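Local coordinates for succinate dehydrogenase subunit A (Mycolicibacterium smegmatis, PDB 7D6V), which probably acts as the FAD-carrying catalytic subunit, oxidising succinate to fumarate and passing the electrons on toward quinone, at residues N83-M86 against A87-A91; K147-S150 against L151-D155; V603-R606 against P607-G611. All coordinates share one frame; numbering follows the deposited sequence.

Interactions 1 and 3 are neighbours, their centres 12 Å apart, although some five hundred residues separate them in sequence. A salt bridge joins them, Glu88 OE2 to Arg606 NH1 at 2.9 Å, so that a loop near the C-terminus is tied to the first turns of helix 84-102. Interaction 2 lies apart on helix 136-159: its centre is 31 Å from that of interaction 1 and 43 Å from that of interaction 3, and it touches neither. Neither helix contact reaches the bound FAD: the side chain of His90 in interaction 1 is about 9 Å from it and that of Ile148 in interaction 2 about 12 Å.

Interaction 1: residues N83-M86 against A87-A91; sequences NWRM and AELHA
Arg85 reaches along the first turn of its helix to Glu88, three residues on, and the two side chains form a salt bridge. Arg85 NH2 donates to Glu88 OE1 over 2.9 Å with an N-H...O angle of 151°. The bond is well aligned on the donor side only: the oxygen lies close to the guanidinium plane, whereas the nitrogen comes from above the carboxylate, and the two planes stand 59° apart. The bend that turns the arginine chain this way is at chi2 (53°), with the rest of the chain running nearly straight. Leu89 CD1 lies over one guanidinium face, 4.3 Å from Arg85 CZ, so an apolar group backs the charged one. Met86 contributes mainly through its backbone: its carbonyl oxygen accepts from His90 N at 2.9 Å, continuing the i to i+4 ladder that starts where Asn83 O, at the N-cap residue, takes the amide of Ala87 at 3.0 Å. Both charges have second partners, Arg85 NH1 in Asp399 and Glu88 OE2 in Arg606 of the loop near the C-terminus. His90 NE2 hydrogen-bonds Ser430. Other side chains reach neighbouring elements: Met86 meets Phe435 of helix 427-448, and Ala87 meets Phe71, Thr74 and Met75 of helix 67-76, so the start of helix 84-102 packs against both helices.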
ATOM      1  N   ASN A  83      -2.482  31.203  -9.786  1.00 17.59           N
ATOM      2  CA  ASN A  83      -1.722  31.521 -10.988  1.00 17.59           C
ATOM      3  C   ASN A  83      -2.522  31.029 -12.185  1.00 17.59           C
ATOM      4  O   ASN A  83      -2.646  29.822 -12.404  1.00 17.59           O
ATOM      5  CB  ASN A  83      -0.341  30.876 -10.943  1.00 17.59           C
ATOM      6  CG  ASN A  83       0.643  31.538 -11.887  1.00 17.59           C
ATOM      7  OD1 ASN A  83       0.281  31.967 -12.979  1.00 17.59           O
ATOM      8  ND2 ASN A  83       1.896  31.625 -11.466  1.00 17.59           N
ATOM      9  N   TRP A  84      -3.083  31.965 -12.950  1.00 18.74           N
ATOM     10  CA  TRP A  84      -4.008  31.598 -14.014  1.00 18.74           C
ATOM     11  C   TRP A  84      -3.316  30.822 -15.126  1.00 18.74           C
ATOM     12  O   TRP A  84      -3.928  29.937 -15.732  1.00 18.74           O
ATOM     13  CB  TRP A  84      -4.671  32.850 -14.572  1.00 18.74           C
ATOM     14  CG  TRP A  84      -3.693  33.861 -15.050  1.00 18.74           C
ATOM     15  CD1 TRP A  84      -3.129  34.861 -14.320  1.00 18.74           C
ATOM     16  CD2 TRP A  84      -3.162  33.981 -16.375  1.00 18.74           C
ATOM     17  NE1 TRP A  84      -2.283  35.601 -15.108  1.00 18.74           N
ATOM     18  CE2 TRP A  84      -2.285  35.079 -16.373  1.00 18.74           C
ATOM     19  CE3 TRP A  84      -3.343  33.264 -17.560  1.00 18.74           C
ATOM     20  CZ2 TRP A  84      -1.590  35.476 -17.508  1.00 18.74           C
ATOM     21  CZ3 TRP A  84      -2.653  33.660 -18.684  1.00 18.74           C
ATOM     22  CH2 TRP A  84      -1.788  34.755 -18.652  1.00 18.74           C
ATOM     23  N   ARG A  85      -2.054  31.143 -15.413  1.00 17.72           N
ATOM     24  CA  ARG A  85      -1.316  30.391 -16.419  1.00 17.72           C
ATOM     25  C   ARG A  85      -1.133  28.942 -15.994  1.00 17.72           C
ATOM     26  O   ARG A  85      -1.330  28.023 -16.797  1.00 17.72           O
ATOM     27  CB  ARG A  85       0.032  31.058 -16.677  1.00 17.72           C
ATOM     28  CG  ARG A  85       0.838  30.435 -17.799  1.00 17.72           C
ATOM     29  CD  ARG A  85       0.054  30.326 -19.089  1.00 17.72           C
ATOM     30  NE  ARG A  85       0.911  29.866 -20.175  1.00 17.72           N
ATOM     31  CZ  ARG A  85       0.478  29.240 -21.263  1.00 17.72           C
ATOM     32  NH1 ARG A  85       1.338  28.858 -22.193  1.00 17.72           N
ATOM     33  NH2 ARG A  85      -0.811  28.991 -21.420  1.00 17.72           N
ATOM     34  N   MET A  86      -0.786  28.716 -14.727  1.00 16.74           N
ATOM     35  CA  MET A  86      -0.618  27.353 -14.239  1.00 16.74           C
ATOM     36  C   MET A  86      -1.937  26.595 -14.253  1.00 16.74           C
ATOM     37  O   MET A  86      -1.977  25.419 -14.625  1.00 16.74           O
ATOM     38  CB  MET A  86      -0.023  27.367 -12.833  1.00 16.74           C
ATOM     39  CG  MET A  86       1.481  27.537 -12.807  1.00 16.74           C
ATOM     40  SD  MET A  86       2.135  27.714 -11.142  1.00 16.74           S
ATOM     41  CE  MET A  86       2.271  25.999 -10.657  1.00 16.74           C
ATOM     42  N   ALA A  87      -3.026  27.255 -13.857  1.00 15.96           N
ATOM     43  CA  ALA A  87      -4.331  26.603 -13.852  1.00 15.96           C
ATOM     44  C   ALA A  87      -4.767  26.232 -15.263  1.00 15.96           C
ATOM     45  O   ALA A  87      -5.225  25.111 -15.507  1.00 15.96           O
ATOM     46  CB  ALA A  87      -5.362  27.511 -13.186  1.00 15.96           C
ATOM     47  N   GLU A  88      -4.615  27.160 -16.210  1.00 16.51           N
ATOM     48  CA  GLU A  88      -4.981  26.877 -17.594  1.00 16.51           C
ATOM     49  C   GLU A  88      -4.138  25.751 -18.167  1.00 16.51           C
ATOM     50  O   GLU A  88      -4.653  24.857 -18.854  1.00 16.51           O
ATOM     51  CB  GLU A  88      -4.823  28.138 -18.439  1.00 16.51           C
ATOM     52  CG  GLU A  88      -4.827  27.884 -19.932  1.00 16.51           C
ATOM     53  CD  GLU A  88      -4.150  28.989 -20.710  1.00 16.51           C
ATOM     54  OE1 GLU A  88      -3.328  29.716 -20.117  1.00 16.51           O
ATOM     55  OE2 GLU A  88      -4.441  29.134 -21.913  1.00 16.51           O
ATOM     56  N   LEU A  89      -2.839  25.770 -17.883  1.00 15.28           N
ATOM     57  CA  LEU A  89      -1.934  24.784 -18.448  1.00 15.28           C
ATOM     58  C   LEU A  89      -2.215  23.401 -17.873  1.00 15.28           C
ATOM     59  O   LEU A  89      -2.226  22.404 -18.605  1.00 15.28           O
ATOM     60  CB  LEU A  89      -0.505  25.244 -18.174  1.00 15.28           C
ATOM     61  CG  LEU A  89       0.714  24.693 -18.884  1.00 15.28           C
ATOM     62  CD1 LEU A  89       0.607  25.036 -20.349  1.00 15.28           C
ATOM     63  CD2 LEU A  89       1.930  25.361 -18.285  1.00 15.28           C
ATOM     64  N   HIS A  90      -2.494  23.333 -16.568  1.00 14.84           N
ATOM     65  CA  HIS A  90      -2.899  22.078 -15.947  1.00 14.84           C
ATOM     66  C   HIS A  90      -4.219  21.579 -16.513  1.00 14.84           C
ATOM     67  O   HIS A  90      -4.390  20.376 -16.731  1.00 14.84           O
ATOM     68  CB  HIS A  90      -3.004  22.263 -14.435  1.00 14.84           C
ATOM     69  CG  HIS A  90      -3.682  21.133 -13.728  1.00 14.84           C
ATOM     70  ND1 HIS A  90      -5.040  21.113 -13.490  1.00 14.84           N
ATOM     71  CD2 HIS A  90      -3.189  20.001 -13.174  1.00 14.84           C
ATOM     72  CE1 HIS A  90      -5.355  20.010 -12.835  1.00 14.84           C
ATOM     73  NE2 HIS A  90      -4.251  19.318 -12.631  1.00 14.84           N
ATOM     74  N   ALA A  91      -5.169  22.486 -16.743  1.00 14.64           N
ATOM     75  CA  ALA A  91      -6.459  22.075 -17.283  1.00 14.64           C
ATOM     76  C   ALA A  91      -6.312  21.473 -18.671  1.00 14.64           C
ATOM     77  O   ALA A  91      -6.919  20.440 -18.974  1.00 14.64           O
ATOM     78  CB  ALA A  91      -7.419  23.263 -17.315  1.00 14.64           C
TER

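Interaction 2: residues K147-S150 against L151-D155; sequences KIVS and LQQED
Lys147 and Leu151, one helical turn apart, cross at a slant, the lysine chain passing beside the leucine so that Lys147 NZ ends 4.1 Å from Leu151 CD2. A bend at chi2 (62°) carries the otherwise extended lysine chain along the helix in that direction. Its ammonium nitrogen stays 4.6 Å from Glu154 OE2, which is beyond a salt bridge, though a mild attraction between the charges is likely. On another side of the helix Val149 meets two glutamines with separate branches: CG2 lies 3.8 Å from Gln152 NE2, and CG1 lies 4.0 Å from Gln153 NE2. The amide of Gln153 has its polar partners in the iron-sulfur subunit, where Ile115 O and Ser117 OG of that chain take part in hydrogen bonds with its NE2 and OE1. Beneath these side chains run regular i to i+4 bonds, such as Leu151 N to Lys147 O at 2.9 Å. The turn is thus two-sided: Ile148 and Leu151 pack on helix 18-30, which fits the dinucleotide-binding helix of a Rossmann-type FAD domain, while Val149, Gln152 and Gln153 belong to the interface between flavoprotein and iron-sulfur subunits.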
ATOM      1  N   LYS A 147       7.870   2.314 -14.459  1.00 12.92           N
ATOM      2  CA  LYS A 147       8.341   2.934 -15.692  1.00 12.92           C
ATOM      3  C   LYS A 147       9.821   3.288 -15.596  1.00 12.92           C
ATOM      4  O   LYS A 147      10.569   3.127 -16.567  1.00 12.92           O
ATOM      5  CB  LYS A 147       7.499   4.168 -16.006  1.00 12.92           C
ATOM      6  CG  LYS A 147       7.953   4.948 -17.220  1.00 12.92           C
ATOM      7  CD  LYS A 147       7.871   4.111 -18.477  1.00 12.92           C
ATOM      8  CE  LYS A 147       8.265   4.925 -19.691  1.00 12.92           C
ATOM      9  NZ  LYS A 147       8.373   4.087 -20.910  1.00 12.92           N
ATOM     10  N   ILE A 148      10.260   3.768 -14.430  1.00 13.16           N
ATOM     11  CA  ILE A 148      11.686   4.012 -14.216  1.00 13.16           C
ATOM     12  C   ILE A 148      12.477   2.719 -14.369  1.00 13.16           C
ATOM     13  O   ILE A 148      13.540   2.687 -15.007  1.00 13.16           O
ATOM     14  CB  ILE A 148      11.923   4.646 -12.831  1.00 13.16           C
ATOM     15  CG1 ILE A 148      11.184   5.976 -12.702  1.00 13.16           C
ATOM     16  CG2 ILE A 148      13.411   4.822 -12.571  1.00 13.16           C
ATOM     17  CD1 ILE A 148      11.889   7.125 -13.350  1.00 13.16           C
ATOM     18  N   VAL A 149      11.976   1.635 -13.775  1.00 13.83           N
ATOM     19  CA  VAL A 149      12.677   0.355 -13.857  1.00 13.83           C
ATOM     20  C   VAL A 149      12.738  -0.132 -15.302  1.00 13.83           C
ATOM     21  O   VAL A 149      13.756  -0.674 -15.748  1.00 13.83           O
ATOM     22  CB  VAL A 149      12.013  -0.678 -12.929  1.00 13.83           C
ATOM     23  CG1 VAL A 149      12.544  -2.068 -13.212  1.00 13.83           C
ATOM     24  CG2 VAL A 149      12.253  -0.304 -11.482  1.00 13.83           C
ATOM     25  N   SER A 150      11.656   0.063 -16.056  1.00 14.23           N
ATOM     26  CA  SER A 150      11.654  -0.287 -17.472  1.00 14.23           C
ATOM     27  C   SER A 150      12.693   0.517 -18.245  1.00 14.23           C
ATOM     28  O   SER A 150      13.402  -0.024 -19.107  1.00 14.23           O
ATOM     29  CB  SER A 150      10.261  -0.057 -18.054  1.00 14.23           C
ATOM     30  OG  SER A 150      10.221  -0.359 -19.434  1.00 14.23           O
ATOM     31  N   LEU A 151      12.789   1.815 -17.959  1.00 14.64           N
ATOM     32  CA  LEU A 151      13.754   2.653 -18.659  1.00 14.64           C
ATOM     33  C   LEU A 151      15.180   2.209 -18.368  1.00 14.64           C
ATOM     34  O   LEU A 151      16.025   2.177 -19.270  1.00 14.64           O
ATOM     35  CB  LEU A 151      13.548   4.116 -18.274  1.00 14.64           C
ATOM     36  CG  LEU A 151      12.295   4.766 -18.862  1.00 14.64           C
ATOM     37  CD1 LEU A 151      12.085   6.157 -18.297  1.00 14.64           C
ATOM     38  CD2 LEU A 151      12.376   4.810 -20.371  1.00 14.64           C
ATOM     39  N   GLN A 152      15.469   1.837 -17.121  1.00 15.07           N
ATOM     40  CA  GLN A 152      16.822   1.363 -16.861  1.00 15.07           C
ATOM     41  C   GLN A 152      17.062  -0.053 -17.375  1.00 15.07           C
ATOM     42  O   GLN A 152      18.212  -0.408 -17.636  1.00 15.07           O
ATOM     43  CB  GLN A 152      17.181   1.456 -15.376  1.00 15.07           C
ATOM     44  CG  GLN A 152      16.137   1.044 -14.388  1.00 15.07           C
ATOM     45  CD  GLN A 152      16.471   1.537 -12.996  1.00 15.07           C
ATOM     46  OE1 GLN A 152      17.335   2.394 -12.822  1.00 15.07           O
ATOM     47  NE2 GLN A 152      15.789   0.997 -11.996  1.00 15.07           N
ATOM     48  N   GLN A 153      16.015  -0.857 -17.568  1.00 15.11           N
ATOM     49  CA  GLN A 153      16.186  -2.109 -18.304  1.00 15.11           C
ATOM     50  C   GLN A 153      16.586  -1.846 -19.752  1.00 15.11           C
ATOM     51  O   GLN A 153      17.451  -2.538 -20.308  1.00 15.11           O
ATOM     52  CB  GLN A 153      14.905  -2.939 -18.244  1.00 15.11           C
ATOM     53  CG  GLN A 153      14.706  -3.676 -16.940  1.00 15.11           C
ATOM     54  CD  GLN A 153      13.296  -4.200 -16.779  1.00 15.11           C
ATOM     55  OE1 GLN A 153      12.391  -3.812 -17.513  1.00 15.11           O
ATOM     56  NE2 GLN A 153      13.101  -5.085 -15.814  1.00 15.11           N
ATOM     57  N   GLU A 154      15.962  -0.847 -20.381  1.00 16.52           N
ATOM     58  CA  GLU A 154      16.376  -0.452 -21.726  1.00 16.52           C
ATOM     59  C   GLU A 154      17.817   0.046 -21.732  1.00 16.52           C
ATOM     60  O   GLU A 154      18.584  -0.247 -22.658  1.00 16.52           O
ATOM     61  CB  GLU A 154      15.444   0.625 -22.279  1.00 16.52           C
ATOM     62  CG  GLU A 154      13.978   0.251 -22.293  1.00 16.52           C
ATOM     63  CD  GLU A 154      13.079   1.445 -22.551  1.00 16.52           C
ATOM     64  OE1 GLU A 154      13.440   2.288 -23.397  1.00 16.52           O
ATOM     65  OE2 GLU A 154      12.017   1.544 -21.903  1.00 16.52           O
ATOM     66  N   ASP A 155      18.195   0.814 -20.709  1.00 17.33           N
ATOM     67  CA  ASP A 155      19.578   1.271 -20.595  1.00 17.33           C
ATOM     68  C   ASP A 155      20.536   0.098 -20.444  1.00 17.33           C
ATOM     69  O   ASP A 155      21.638   0.114 -20.996  1.00 17.33           O
ATOM     70  CB  ASP A 155      19.723   2.229 -19.413  1.00 17.33           C
ATOM     71  CG  ASP A 155      19.055   3.562 -19.657  1.00 17.33           C
ATOM     72  OD1 ASP A 155      18.917   3.952 -20.832  1.00 17.33           O
ATOM     73  OD2 ASP A 155      18.666   4.220 -18.670  1.00 17.33           O
TER

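Interaction 3: residues V603-R606 against P607-G611; sequences VPMR and PDLLG
Met605 packs across Asp608 and reaches Leu609 in a loop that folds back on itself through an inverse gamma turn centred on Asp608. The backbone angles of Asp608 (phi -79°, psi 51°) fit that turn, although the amide of Leu609 is placed with less certainty, so the bond that would close it remains doubtful. Met605 and Asp608 run at about a right angle to each other, with Met605 CB and CG lying against Asp608 CB. Leu609 comes over the backbone of Met605, its CG 3.4 Å from Met605 O. Arg606 and Asp608 instead lie side by side and point the same way. Their salt bridge is long, 3.6 Å from Arg606 NH2 to Asp608 OD2, and the oxygen sits over a guanidinium face, well away from the plane in which the N-H groups lie. The attraction is therefore one of charge alone, and the planes of the two groups stand 53° apart. The stronger polar partner of Arg606 is Glu88 on helix 84-102, whose OE2 takes a salt bridge from Arg606 NH1. In the second shell, Trp84 of that helix touches Met605, Arg606 and Asp608, while Phe71 of helix 67-76 touches Met605 and Asp608, and Phe613 and Tyr622 also pack against Met605. Within the loop itself, the methionine chain, bent at chi3, ends with Met605 CE resting 3.6 Å from Leu609 CD2.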
ATOM      1  N   VAL A 603      -1.451  40.750 -14.804  1.00 25.84           N
ATOM      2  CA  VAL A 603      -2.763  41.156 -15.313  1.00 25.84           C
ATOM      3  C   VAL A 603      -3.644  39.923 -15.478  1.00 25.84           C
ATOM      4  O   VAL A 603      -3.242  38.967 -16.156  1.00 25.84           O
ATOM      5  CB  VAL A 603      -2.617  41.925 -16.635  1.00 25.84           C
ATOM      6  CG1 VAL A 603      -3.975  42.256 -17.222  1.00 25.84           C
ATOM      7  CG2 VAL A 603      -1.804  43.189 -16.417  1.00 25.84           C
ATOM      8  N   PRO A 604      -4.849  39.906 -14.882  1.00 26.94           N
ATOM      9  CA  PRO A 604      -5.495  38.628 -14.542  1.00 26.94           C
ATOM     10  C   PRO A 604      -5.580  37.596 -15.656  1.00 26.94           C
ATOM     11  O   PRO A 604      -4.953  36.544 -15.545  1.00 26.94           O
ATOM     12  CB  PRO A 604      -6.903  39.058 -14.093  1.00 26.94           C
ATOM     13  CG  PRO A 604      -7.025  40.522 -14.444  1.00 26.94           C
ATOM     14  CD  PRO A 604      -5.637  41.052 -14.400  1.00 26.94           C
ATOM     15  N   MET A 605      -6.285  37.879 -16.745  1.00 26.76           N
ATOM     16  CA  MET A 605      -6.568  36.841 -17.731  1.00 26.76           C
ATOM     17  C   MET A 605      -6.838  37.491 -19.079  1.00 26.76           C
ATOM     18  O   MET A 605      -7.681  38.387 -19.178  1.00 26.76           O
ATOM     19  CB  MET A 605      -7.757  35.968 -17.287  1.00 26.76           C
ATOM     20  CG  MET A 605      -7.474  35.049 -16.097  1.00 26.76           C
ATOM     21  SD  MET A 605      -8.884  34.310 -15.260  1.00 26.76           S
ATOM     22  CE  MET A 605      -9.893  35.751 -14.945  1.00 26.76           C
ATOM     23  N   ARG A 606      -6.112  37.048 -20.106  1.00 25.25           N
ATOM     24  CA  ARG A 606      -6.105  37.763 -21.376  1.00 25.25           C
ATOM     25  C   ARG A 606      -7.417  37.602 -22.171  1.00 25.25           C
ATOM     26  O   ARG A 606      -8.195  38.564 -22.200  1.00 25.25           O
ATOM     27  CB  ARG A 606      -4.840  37.336 -22.134  1.00 25.25           C
ATOM     28  CG  ARG A 606      -4.411  35.897 -21.822  1.00 25.25           C
ATOM     29  CD  ARG A 606      -3.683  35.251 -22.991  1.00 25.25           C
ATOM     30  NE  ARG A 606      -3.105  33.964 -22.625  1.00 25.25           N
ATOM     31  CZ  ARG A 606      -3.768  32.814 -22.666  1.00 25.25           C
ATOM     32  NH1 ARG A 606      -3.172  31.687 -22.312  1.00 25.25           N
ATOM     33  NH2 ARG A 606      -5.030  32.789 -23.065  1.00 25.25           N
ATOM     34  N   PRO A 607      -7.733  36.470 -22.812  1.00 27.59           N
ATOM     35  CA  PRO A 607      -9.150  36.106 -23.007  1.00 27.59           C
ATOM     36  C   PRO A 607      -9.708  35.091 -22.017  1.00 27.59           C
ATOM     37  O   PRO A 607     -10.806  34.582 -22.265  1.00 27.59           O
ATOM     38  CB  PRO A 607      -9.138  35.508 -24.418  1.00 27.59           C
ATOM     39  CG  PRO A 607      -7.869  34.847 -24.482  1.00 27.59           C
ATOM     40  CD  PRO A 607      -6.958  35.890 -23.931  1.00 27.59           C
ATOM     41  N   ASP A 608      -8.997  34.757 -20.940  1.00 26.03           N
ATOM     42  CA  ASP A 608      -9.571  33.832 -19.971  1.00 26.03           C
ATOM     43  C   ASP A 608     -10.549  34.605 -19.097  1.00 26.03           C
ATOM     44  O   ASP A 608     -10.521  34.526 -17.869  1.00 26.03           O
ATOM     45  CB  ASP A 608      -8.482  33.167 -19.130  1.00 26.03           C
ATOM     46  CG  ASP A 608      -7.609  32.229 -19.932  1.00 26.03           C
ATOM     47  OD1 ASP A 608      -8.151  31.461 -20.750  1.00 26.03           O
ATOM     48  OD2 ASP A 608      -6.377  32.257 -19.738  1.00 26.03           O
ATOM     49  N   LEU A 609     -11.440  35.327 -19.761  1.00 28.22           N
ATOM     50  CA  LEU A 609     -12.538  36.113 -19.224  1.00 28.22           C
ATOM     51  C   LEU A 609     -13.815  35.654 -19.906  1.00 28.22           C
ATOM     52  O   LEU A 609     -14.561  36.425 -20.512  1.00 28.22           O
ATOM     53  CB  LEU A 609     -12.281  37.602 -19.416  1.00 28.22           C
ATOM     54  CG  LEU A 609     -11.029  38.179 -18.745  1.00 28.22           C
ATOM     55  CD1 LEU A 609     -10.749  39.577 -19.268  1.00 28.22           C
ATOM     56  CD2 LEU A 609     -11.170  38.198 -17.235  1.00 28.22           C
ATOM     57  N   LEU A 610     -14.020  34.338 -19.840  1.00 29.41           N
ATOM     58  CA  LEU A 610     -14.817  33.564 -20.782  1.00 29.41           C
ATOM     59  C   LEU A 610     -16.180  34.166 -21.107  1.00 29.41           C
ATOM     60  O   LEU A 610     -16.471  34.491 -22.263  1.00 29.41           O
ATOM     61  CB  LEU A 610     -14.980  32.157 -20.198  1.00 29.41           C
ATOM     62  CG  LEU A 610     -13.687  31.582 -19.610  1.00 29.41           C
ATOM     63  CD1 LEU A 610     -13.959  30.402 -18.695  1.00 29.41           C
ATOM     64  CD2 LEU A 610     -12.727  31.182 -20.717  1.00 29.41           C
ATOM     65  N   GLY A 611     -17.024  34.324 -20.098  1.00 32.17           N
ATOM     66  CA  GLY A 611     -18.427  34.618 -20.328  1.00 32.17           C
ATOM     67  C   GLY A 611     -19.272  33.684 -19.492  1.00 32.17           C
ATOM     68  O   GLY A 611     -20.344  34.058 -19.008  1.00 32.17           O
TER